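DNA polymerase III subunit delta (Bacillus subtilis, PDB 3ZH9) serves as the delta subunit of the bacterial clamp loader, probably acting as the wrench that opens the beta sliding clamp for loading onto primed DNA. Local coordinates at residues V211-L215 with E216-F220; S256-F259 with R260-Q264; I185-E188 with I189-C193; I307-Q310 with L311-D315. All coordinates share one frame; numbering follows the deposited sequence.

Contact 1: V211-L215 with E216-F220; sequences VARSL and EQNIF. With SO4 (sulfate ion), chain H; SO4 (sulfate ion), chain M.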
# COMPACT_ATOMS: atom_id res chain seq x y z
N VAL A 211 18.57 -8.54 0.36
CA VAL A 211 17.16 -8.36 0.73
C VAL A 211 16.62 -9.58 1.44
O VAL A 211 16.56 -10.67 0.85
CB VAL A 211 16.27 -8.09 -0.50
CG1 VAL A 211 14.79 -7.97 -0.10
CG2 VAL A 211 16.71 -6.84 -1.25
N ALA A 212 16.23 -9.41 2.70
CA ALA A 212 15.74 -10.54 3.49
C ALA A 212 14.27 -10.85 3.17
O ALA A 212 13.44 -9.95 3.06
CB ALA A 212 15.90 -10.26 4.99
N ARG A 213 13.97 -12.13 3.02
CA ARG A 213 12.59 -12.57 2.85
C ARG A 213 11.78 -12.10 4.04
O ARG A 213 12.15 -12.35 5.18
CB ARG A 213 12.55 -14.08 2.73
CG ARG A 213 11.26 -14.63 2.15
CD ARG A 213 11.36 -16.14 1.93
NE ARG A 213 12.30 -16.45 0.86
CZ ARG A 213 11.95 -16.85 -0.36
NH1 ARG A 213 10.67 -17.01 -0.69
NH2 ARG A 213 12.89 -17.09 -1.27
N SER A 214 10.69 -11.38 3.79
CA SER A 214 9.88 -10.84 4.88
C SER A 214 9.24 -11.95 5.74
O SER A 214 9.02 -13.07 5.27
CB SER A 214 8.80 -9.89 4.34
OG SER A 214 7.73 -10.62 3.76
N LEU A 215 8.98 -11.63 7.00
CA LEU A 215 8.28 -12.54 7.91
C LEU A 215 6.93 -12.97 7.32
O LEU A 215 6.57 -14.14 7.36
CB LEU A 215 8.07 -11.85 9.26
CG LEU A 215 7.40 -12.62 10.40
CD1 LEU A 215 8.12 -13.93 10.66
CD2 LEU A 215 7.40 -11.76 11.65
N GLU A 216 6.21 -12.00 6.76
CA GLU A 216 4.90 -12.26 6.19
C GLU A 216 5.01 -13.16 4.96
O GLU A 216 4.15 -14.00 4.71
CB GLU A 216 4.21 -10.94 5.81
CG GLU A 216 2.84 -11.14 5.16
CD GLU A 216 2.19 -9.82 4.74
OE1 GLU A 216 2.60 -9.25 3.71
OE2 GLU A 216 1.26 -9.37 5.45
N GLN A 217 6.08 -13.00 4.19
CA GLN A 217 6.29 -13.88 3.06
C GLN A 217 6.67 -15.28 3.55
O GLN A 217 6.21 -16.30 3.00
CB GLN A 217 7.37 -13.32 2.13
CG GLN A 217 8.01 -14.38 1.23
CD GLN A 217 7.08 -14.83 0.14
OE1 GLN A 217 6.12 -14.14 -0.19
NE2 GLN A 217 7.36 -15.99 -0.44
N ASN A 218 7.48 -15.33 4.61
CA ASN A 218 7.84 -16.62 5.21
C ASN A 218 6.60 -17.38 5.69
O ASN A 218 6.46 -18.57 5.42
CB ASN A 218 8.85 -16.43 6.34
CG ASN A 218 10.30 -16.43 5.84
OD1 ASN A 218 10.68 -17.26 5.01
ND2 ASN A 218 11.09 -15.49 6.31
N ILE A 219 5.70 -16.67 6.38
CA ILE A 219 4.43 -17.26 6.82
C ILE A 219 3.65 -17.81 5.63
O ILE A 219 3.17 -18.94 5.65
CB ILE A 219 3.54 -16.23 7.56
CG1 ILE A 219 4.22 -15.73 8.84
CG2 ILE A 219 2.14 -16.81 7.85
CD1 ILE A 219 4.97 -16.80 9.59
N PHE A 220 3.52 -17.01 4.57
CA PHE A 220 2.85 -17.49 3.36
C PHE A 220 3.46 -18.81 2.90
O PHE A 220 2.75 -19.79 2.63
CB PHE A 220 2.92 -16.45 2.23
CG PHE A 220 2.32 -16.94 0.93
CD1 PHE A 220 0.95 -16.99 0.77
CD2 PHE A 220 3.13 -17.37 -0.10
CE1 PHE A 220 0.39 -17.45 -0.42
CE2 PHE A 220 2.58 -17.83 -1.28
CZ PHE A 220 1.20 -17.88 -1.44
S SO4 H . 16.84 -14.41 3.64
O1 SO4 H . 18.10 -14.23 2.91
O2 SO4 H . 15.74 -14.07 2.75
O3 SO4 H . 16.79 -13.54 4.82
O4 SO4 H . 16.74 -15.81 4.05
S SO4 M . 16.75 -16.26 -1.67
O1 SO4 M . 16.58 -14.84 -1.99
O2 SO4 M . 15.48 -16.97 -1.80
O3 SO4 M . 17.23 -16.43 -0.29
O4 SO4 M . 17.75 -16.86 -2.57
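An N-cap at the head of helix 215-227 organises this contact: Ser214 sits just before the first turn and its hydroxyl closes it. Ser214 OG accepts from Gln217 N at 2.9 Å, with an N-H...O angle of 148°. A chi1 of 76° holds OG between the backbone N and the carbonyl carbon, within reach of that amide, which has no preceding helical carbonyl to pair with; a small hydroxyl residue suits the place. Behind the cap ordinary helical bonds begin, Asn218 N to Ser214 O and Ile219 N to Leu215 O, both 2.8 Å. Leu215 and Ile219, a turn apart, turn their methyls to Leu241 of helix 231-243 and Leu254 of helix 248-269. Glu216 sends its carboxylate elsewhere, OE1 accepting from His181 and Asn179. Arg213 lies across the first turn, its aliphatic part against residues four and five places on: CG meets Gln217 CG at 3.4 Å, and CD meets Asn218 OD1 at 3.3 Å. The guanidinium and Gln217 amide planes stand 51° apart. Two sulfates, probably from the crystallisation liquor, are held here by Arg213: its backbone N donates to one, and NH2 reaches O2 of the other at 2.6 Å, in the guanidinium plane.

Contact 2: S256-F259 with R260-Q264; sequences SNQF and RLILQ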
# COMPACT_ATOMS: atom_id res chain seq x y z
N SER A 256 -2.45 -16.93 11.95
CA SER A 256 -3.87 -16.69 12.16
C SER A 256 -4.44 -15.67 11.15
O SER A 256 -5.48 -15.92 10.55
CB SER A 256 -4.12 -16.23 13.61
OG SER A 256 -5.51 -16.05 13.84
N ASN A 257 -3.77 -14.54 10.97
CA ASN A 257 -4.23 -13.54 10.01
C ASN A 257 -4.35 -14.10 8.58
O ASN A 257 -5.23 -13.72 7.82
CB ASN A 257 -3.28 -12.32 9.99
CG ASN A 257 -3.19 -11.60 11.33
OD1 ASN A 257 -4.12 -11.62 12.13
ND2 ASN A 257 -2.06 -10.94 11.56
N GLN A 258 -3.42 -14.96 8.20
CA GLN A 258 -3.44 -15.52 6.86
C GLN A 258 -4.57 -16.53 6.70
O GLN A 258 -5.24 -16.56 5.66
CB GLN A 258 -2.10 -16.14 6.48
CG GLN A 258 -2.05 -16.73 5.05
CD GLN A 258 -2.22 -15.70 3.93
OE1 GLN A 258 -2.27 -14.49 4.17
NE2 GLN A 258 -2.30 -16.19 2.69
N PHE A 259 -4.79 -17.34 7.72
CA PHE A 259 -5.86 -18.34 7.64
C PHE A 259 -7.22 -17.68 7.64
O PHE A 259 -8.10 -18.11 6.91
CB PHE A 259 -5.73 -19.39 8.74
CG PHE A 259 -4.86 -20.55 8.35
CD1 PHE A 259 -5.24 -21.40 7.32
CD2 PHE A 259 -3.65 -20.76 8.97
CE1 PHE A 259 -4.43 -22.46 6.92
CE2 PHE A 259 -2.83 -21.84 8.58
CZ PHE A 259 -3.22 -22.68 7.55
N ARG A 260 -7.39 -16.62 8.43
CA ARG A 260 -8.63 -15.84 8.36
C ARG A 260 -8.82 -15.25 6.97
O ARG A 260 -9.92 -15.28 6.43
CB ARG A 260 -8.66 -14.75 9.43
CG ARG A 260 -8.95 -15.32 10.85
CD ARG A 260 -9.29 -14.22 11.85
NE ARG A 260 -8.20 -13.27 11.98
CZ ARG A 260 -7.35 -13.24 12.99
NH1 ARG A 260 -7.49 -14.11 13.99
NH2 ARG A 260 -6.38 -12.35 13.01
N LEU A 261 -7.75 -14.72 6.38
CA LEU A 261 -7.81 -14.20 5.02
C LEU A 261 -8.21 -15.26 3.99
O LEU A 261 -8.99 -14.99 3.08
CB LEU A 261 -6.47 -13.60 4.63
CG LEU A 261 -6.43 -12.96 3.24
CD1 LEU A 261 -7.50 -11.89 3.06
CD2 LEU A 261 -5.02 -12.40 2.98
N ILE A 262 -7.63 -16.45 4.11
CA ILE A 262 -7.96 -17.53 3.17
C ILE A 262 -9.45 -17.88 3.27
O ILE A 262 -10.15 -17.98 2.26
CB ILE A 262 -7.10 -18.78 3.45
CG1 ILE A 262 -5.64 -18.49 3.09
CG2 ILE A 262 -7.59 -19.97 2.63
CD1 ILE A 262 -4.68 -19.44 3.75
N LEU A 263 -9.94 -18.03 4.49
CA LEU A 263 -11.36 -18.35 4.68
C LEU A 263 -12.27 -17.27 4.05
O LEU A 263 -13.19 -17.59 3.32
CB LEU A 263 -11.68 -18.51 6.17
CG LEU A 263 -13.14 -18.88 6.46
CD1 LEU A 263 -13.36 -20.38 6.19
CD2 LEU A 263 -13.51 -18.54 7.85
N GLN A 264 -11.99 -16.00 4.33
CA GLN A 264 -12.77 -14.90 3.74
C GLN A 264 -12.73 -14.90 2.20
O GLN A 264 -13.76 -14.77 1.52
CB GLN A 264 -12.24 -13.56 4.23
CG GLN A 264 -12.59 -13.24 5.68
CD GLN A 264 -11.79 -12.07 6.18
OE1 GLN A 264 -10.58 -11.98 5.95
NE2 GLN A 264 -12.45 -11.16 6.87
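One face of the Arg260 guanidinium lies over the backbone of the preceding turn, with Ser256 O 4.0 Å above its plane over the centre and Asn257 N offset toward the rim. The chain bends at chi3 (-59°), folding the group back to the Ser256 and Asn257 side chains. Asn257 runs alongside, its amide plane turned 56° from the guanidinium. Ser256 OG comes within 2.8 Å of Arg260 NH1, but at an angle too poor for a hydrogen bond. Ile262 CD1 approaches the Phe259 ring obliquely, 4.1 Å from Phe259 CD1, and the ring packs edge-to-face with Phe299. This belongs to one continuous alpha-helix, 248-269, in the C-terminal helical domain, where Arg260 N bonds to Ser256 O at 2.9 Å and the next three amides follow the same i to i+4 pattern. Gln258 turns to the buried side, its CG 4.0 Å from Ile262 CD1 and its OE1 3.7 Å from Leu261 CD2; its NE2 donates to Gln295, and OE1 accepts weakly from Arg288. A leucine in place of Gln258 would probably leave Gln295 OE1 without this donor inside the interface with helix 286-296. Leu261 and Ile262 press on that helix at Ala292 and Ala296.

Contact 3: I185-E188 with I189-C193; sequences IFQE and IQKLC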
# COMPACT_ATOMS: atom_id res chain seq x y z
N ILE A 185 9.15 -2.45 -1.53
CA ILE A 185 9.90 -2.41 -2.78
C ILE A 185 10.67 -1.08 -2.89
O ILE A 185 11.82 -1.07 -3.30
CB ILE A 185 8.97 -2.58 -4.00
CG1 ILE A 185 8.40 -3.99 -4.05
CG2 ILE A 185 9.74 -2.31 -5.29
CD1 ILE A 185 7.08 -4.07 -4.81
N PHE A 186 10.02 0.02 -2.52
CA PHE A 186 10.65 1.33 -2.61
C PHE A 186 11.86 1.36 -1.69
O PHE A 186 12.96 1.74 -2.08
CB PHE A 186 9.65 2.44 -2.23
CG PHE A 186 10.24 3.82 -2.30
CD1 PHE A 186 11.01 4.31 -1.26
CD2 PHE A 186 10.04 4.61 -3.42
CE1 PHE A 186 11.56 5.60 -1.32
CE2 PHE A 186 10.59 5.89 -3.50
CZ PHE A 186 11.36 6.39 -2.45
N GLN A 187 11.65 0.96 -0.46
CA GLN A 187 12.72 0.87 0.50
C GLN A 187 13.90 -0.00 0.03
O GLN A 187 15.06 0.41 0.10
CB GLN A 187 12.17 0.38 1.83
CG GLN A 187 13.23 0.07 2.87
CD GLN A 187 12.64 -0.37 4.20
OE1 GLN A 187 11.43 -0.23 4.43
NE2 GLN A 187 13.48 -0.91 5.07
N GLU A 188 13.61 -1.20 -0.46
CA GLU A 188 14.68 -2.13 -0.85
C GLU A 188 15.39 -1.65 -2.12
O GLU A 188 16.60 -1.82 -2.25
CB GLU A 188 14.14 -3.56 -1.04
CG GLU A 188 13.52 -4.16 0.21
CD GLU A 188 14.47 -4.22 1.42
OE1 GLU A 188 15.71 -4.20 1.24
OE2 GLU A 188 13.98 -4.28 2.57
N ILE A 189 14.64 -1.08 -3.06
CA ILE A 189 15.27 -0.50 -4.25
C ILE A 189 16.25 0.63 -3.87
O ILE A 189 17.37 0.69 -4.38
CB ILE A 189 14.23 -0.00 -5.28
CG1 ILE A 189 13.59 -1.19 -6.03
CG2 ILE A 189 14.86 0.98 -6.26
CD1 ILE A 189 14.56 -1.99 -6.91
N GLN A 190 15.87 1.50 -2.94
CA GLN A 190 16.80 2.56 -2.48
C GLN A 190 18.05 1.98 -1.83
O GLN A 190 19.17 2.49 -2.01
CB GLN A 190 16.11 3.51 -1.49
CG GLN A 190 14.92 4.30 -2.06
CD GLN A 190 15.28 5.19 -3.26
OE1 GLN A 190 16.45 5.48 -3.52
NE2 GLN A 190 14.26 5.64 -3.97
N LYS A 191 17.86 0.93 -1.05
CA LYS A 191 19.00 0.27 -0.41
C LYS A 191 19.87 -0.37 -1.46
O LYS A 191 21.10 -0.31 -1.37
CB LYS A 191 18.52 -0.80 0.57
CG LYS A 191 18.08 -0.24 1.92
CD LYS A 191 17.25 -1.28 2.70
CE LYS A 191 18.08 -2.53 2.97
NZ LYS A 191 17.24 -3.64 3.51
N LEU A 192 19.24 -0.98 -2.47
CA LEU A 192 20.00 -1.67 -3.52
C LEU A 192 20.78 -0.68 -4.37
O LEU A 192 21.91 -0.95 -4.73
CB LEU A 192 19.10 -2.56 -4.38
CG LEU A 192 18.61 -3.87 -3.72
CD1 LEU A 192 17.30 -4.41 -4.34
CD2 LEU A 192 19.72 -4.94 -3.77
N CYS A 193 20.16 0.46 -4.70
CA CYS A 193 20.84 1.46 -5.52
C CYS A 193 22.09 1.97 -4.84
O CYS A 193 23.11 2.14 -5.49
CB CYS A 193 19.90 2.62 -5.88
SG CYS A 193 18.57 2.15 -7.00
O HOH W 1 16.17 -2.60 5.69
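Glu188 and Lys191 lie side by side and point the same way, and their ends meet in a salt bridge. Lys191 NZ donates to Glu188 OE1 at 2.8 Å, and OE1 accepts with its syn lone pair, on the side of OE2. Both chains bend, Glu188 at chi2 (-58°) and Lys191 at chi3 (61°), which brings the ends of two side chains three residues apart together. Lys191 NZ also donates to a water oxygen 2.6 Å away, and that water takes a weak bond from Gln187 NE2, so the exposed Gln187 and Lys191 and the partly exposed Glu188 share a small polar network at the helix surface, suited to charged and amide residues. An alanine in place of Glu188 would probably leave the Lys191 ammonium without its charged mate and set its chain free to turn.

Phe186 and Gln190 are set differently. Their side chains cross at a slant, the amide plane 53° from the ring, and Gln190 NE2 stands over one face of the ring, 3.4 Å from Phe186 CZ; the same nitrogen gives a weak bond to Glu162. Ile185 and Ile189 lie side by side, pointing the same way, on the buried side, Ile185 CG2 to Ile189 CG1 at 4.1 Å. Alpha-helical bonds continue beneath, Ile189 N to Ile185 O at 2.8 Å.

On helix 182-195 the two isoleucines fit against Thr155 of helix 148-160 and reach toward helix 168-177, where Ile189 and Glu188 meet Leu174, while Phe186 packs on Tyr26, Glu30 and Arg34, tying it to helix 25-39 in the N-terminal region related to P-loop NTPases.

Contact 4: I307-Q310 with L311-D315; sequences IIEQ and LAVMD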
# COMPACT_ATOMS: atom_id res chain seq x y z
N ILE A 307 -8.89 -25.02 11.68
CA ILE A 307 -7.56 -24.44 11.84
C ILE A 307 -7.68 -23.11 12.58
O ILE A 307 -6.94 -22.84 13.52
CB ILE A 307 -6.84 -24.27 10.48
CG1 ILE A 307 -6.38 -25.65 9.97
CG2 ILE A 307 -5.63 -23.33 10.61
CD1 ILE A 307 -6.02 -25.69 8.47
N ILE A 308 -8.64 -22.30 12.16
CA ILE A 308 -8.86 -21.02 12.79
C ILE A 308 -9.16 -21.16 14.30
O ILE A 308 -8.56 -20.46 15.11
CB ILE A 308 -9.97 -20.22 12.05
CG1 ILE A 308 -9.41 -19.68 10.74
CG2 ILE A 308 -10.50 -19.08 12.93
CD1 ILE A 308 -10.46 -19.34 9.71
N GLU A 309 -10.06 -22.07 14.67
CA GLU A 309 -10.38 -22.27 16.08
C GLU A 309 -9.18 -22.81 16.86
O GLU A 309 -8.90 -22.35 17.96
CB GLU A 309 -11.62 -23.17 16.24
CG GLU A 309 -11.94 -23.55 17.70
CD GLU A 309 -12.24 -22.36 18.59
OE1 GLU A 309 -12.39 -21.23 18.07
OE2 GLU A 309 -12.35 -22.54 19.83
N GLN A 310 -8.45 -23.77 16.29
CA GLN A 310 -7.20 -24.23 16.89
C GLN A 310 -6.28 -23.05 17.20
O GLN A 310 -5.65 -23.01 18.26
CB GLN A 310 -6.48 -25.21 15.96
CG GLN A 310 -7.10 -26.59 15.90
CD GLN A 310 -6.45 -27.47 14.85
OE1 GLN A 310 -5.71 -26.99 14.00
NE2 GLN A 310 -6.72 -28.77 14.91
N LEU A 311 -6.19 -22.10 16.28
CA LEU A 311 -5.32 -20.95 16.51
C LEU A 311 -5.83 -20.00 17.59
O LEU A 311 -5.03 -19.42 18.31
CB LEU A 311 -5.01 -20.20 15.22
CG LEU A 311 -4.11 -20.95 14.24
CD1 LEU A 311 -4.24 -20.39 12.81
CD2 LEU A 311 -2.65 -20.93 14.71
N ALA A 312 -7.14 -19.85 17.71
CA ALA A 312 -7.70 -19.00 18.77
C ALA A 312 -7.43 -19.64 20.13
O ALA A 312 -7.10 -18.95 21.09
CB ALA A 312 -9.21 -18.79 18.58
N VAL A 313 -7.58 -20.95 20.19
CA VAL A 313 -7.27 -21.67 21.42
C VAL A 313 -5.80 -21.47 21.77
O VAL A 313 -5.46 -21.20 22.92
CB VAL A 313 -7.60 -23.18 21.33
CG1 VAL A 313 -7.07 -23.90 22.59
CG2 VAL A 313 -9.11 -23.40 21.20
N MET A 314 -4.92 -21.60 20.78
CA MET A 314 -3.49 -21.45 21.04
C MET A 314 -3.17 -20.05 21.53
O MET A 314 -2.33 -19.86 22.42
CB MET A 314 -2.67 -21.75 19.79
CG MET A 314 -1.17 -21.62 20.01
SD MET A 314 -0.29 -21.85 18.46
CE MET A 314 -0.86 -23.49 18.03
N ASP A 315 -3.84 -19.06 20.95
CA ASP A 315 -3.63 -17.68 21.37
C ASP A 315 -3.94 -17.53 22.85
O ASP A 315 -3.23 -16.85 23.58
CB ASP A 315 -4.50 -16.73 20.54
CG ASP A 315 -4.36 -15.29 20.98
OD1 ASP A 315 -3.35 -14.65 20.64
OD2 ASP A 315 -5.27 -14.79 21.69
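The apolar contact comes from Ile307 and Leu311, one helical turn apart, whose side chains lie together and point the same way. Ile307 CG2 touches Leu311 CD1 at 3.9 Å, methyl to methyl. Leu311 has CG anti to its own carbonyl carbon (chi1 -70°), a torsion that lays the chain back toward the preceding turn, where CG also passes Ile307 O at 3.5 Å. Branched aliphatic residues suit this stripe, since it is buried.

A second group of contacts mixes charge and hydrocarbon. Glu309 bends at chi2 (61°), and its side chain passes obliquely across that of Val313, Glu309 OE2 coming to 3.6 Å from Val313 CG2, with OE1 4.0 Å from Ala312 CB. These are van der Waals contacts on the outer side, where the exposed glutamate can keep its charge in water and the exposed alanine offers only its CB.

All of it rides on helix 301-319 of the C-terminal helical domain, whose buried side packs on both helix 248-269 and helix 325-338. Ile307 meets Phe259 of the first and Leu336 of the second, while Leu311, Gln310 and Met314 gather on Phe332.

Backbone hydrogen bonds make up the last kind. Leu311, Ala312, Val313 and Met314 each donate to the carbonyl four residues back. Val313 N to Glu309 O is 2.9 Å with an N-H...O angle of 169°, and Met314 N to Gln310 O is 3.0 Å.

How the contacts relate
From the N terminus the chain meets contact 3 first, on helix 182-195, then contact 1 at the start of helix 215-227, contact 2 on helix 248-269 and contact 4 on helix 301-319. Each spans adjoining residues, so none closes a long loop, and they follow in series without nesting or crossing. Contact 1 bridges contact 3, which packs toward the N-terminal part, and contacts 2 and 4 in the C-terminal helical domain: Val211 CG2 packs on Glu188 OE1 and Leu192 CD1 of contact 3, and Phe220 CD1 lies 3.9 Å from Gln258 NE2 of contact 2. Contacts 2 and 4 join their helices most directly, through Phe259 on Ile307 and Leu263 on Ile308.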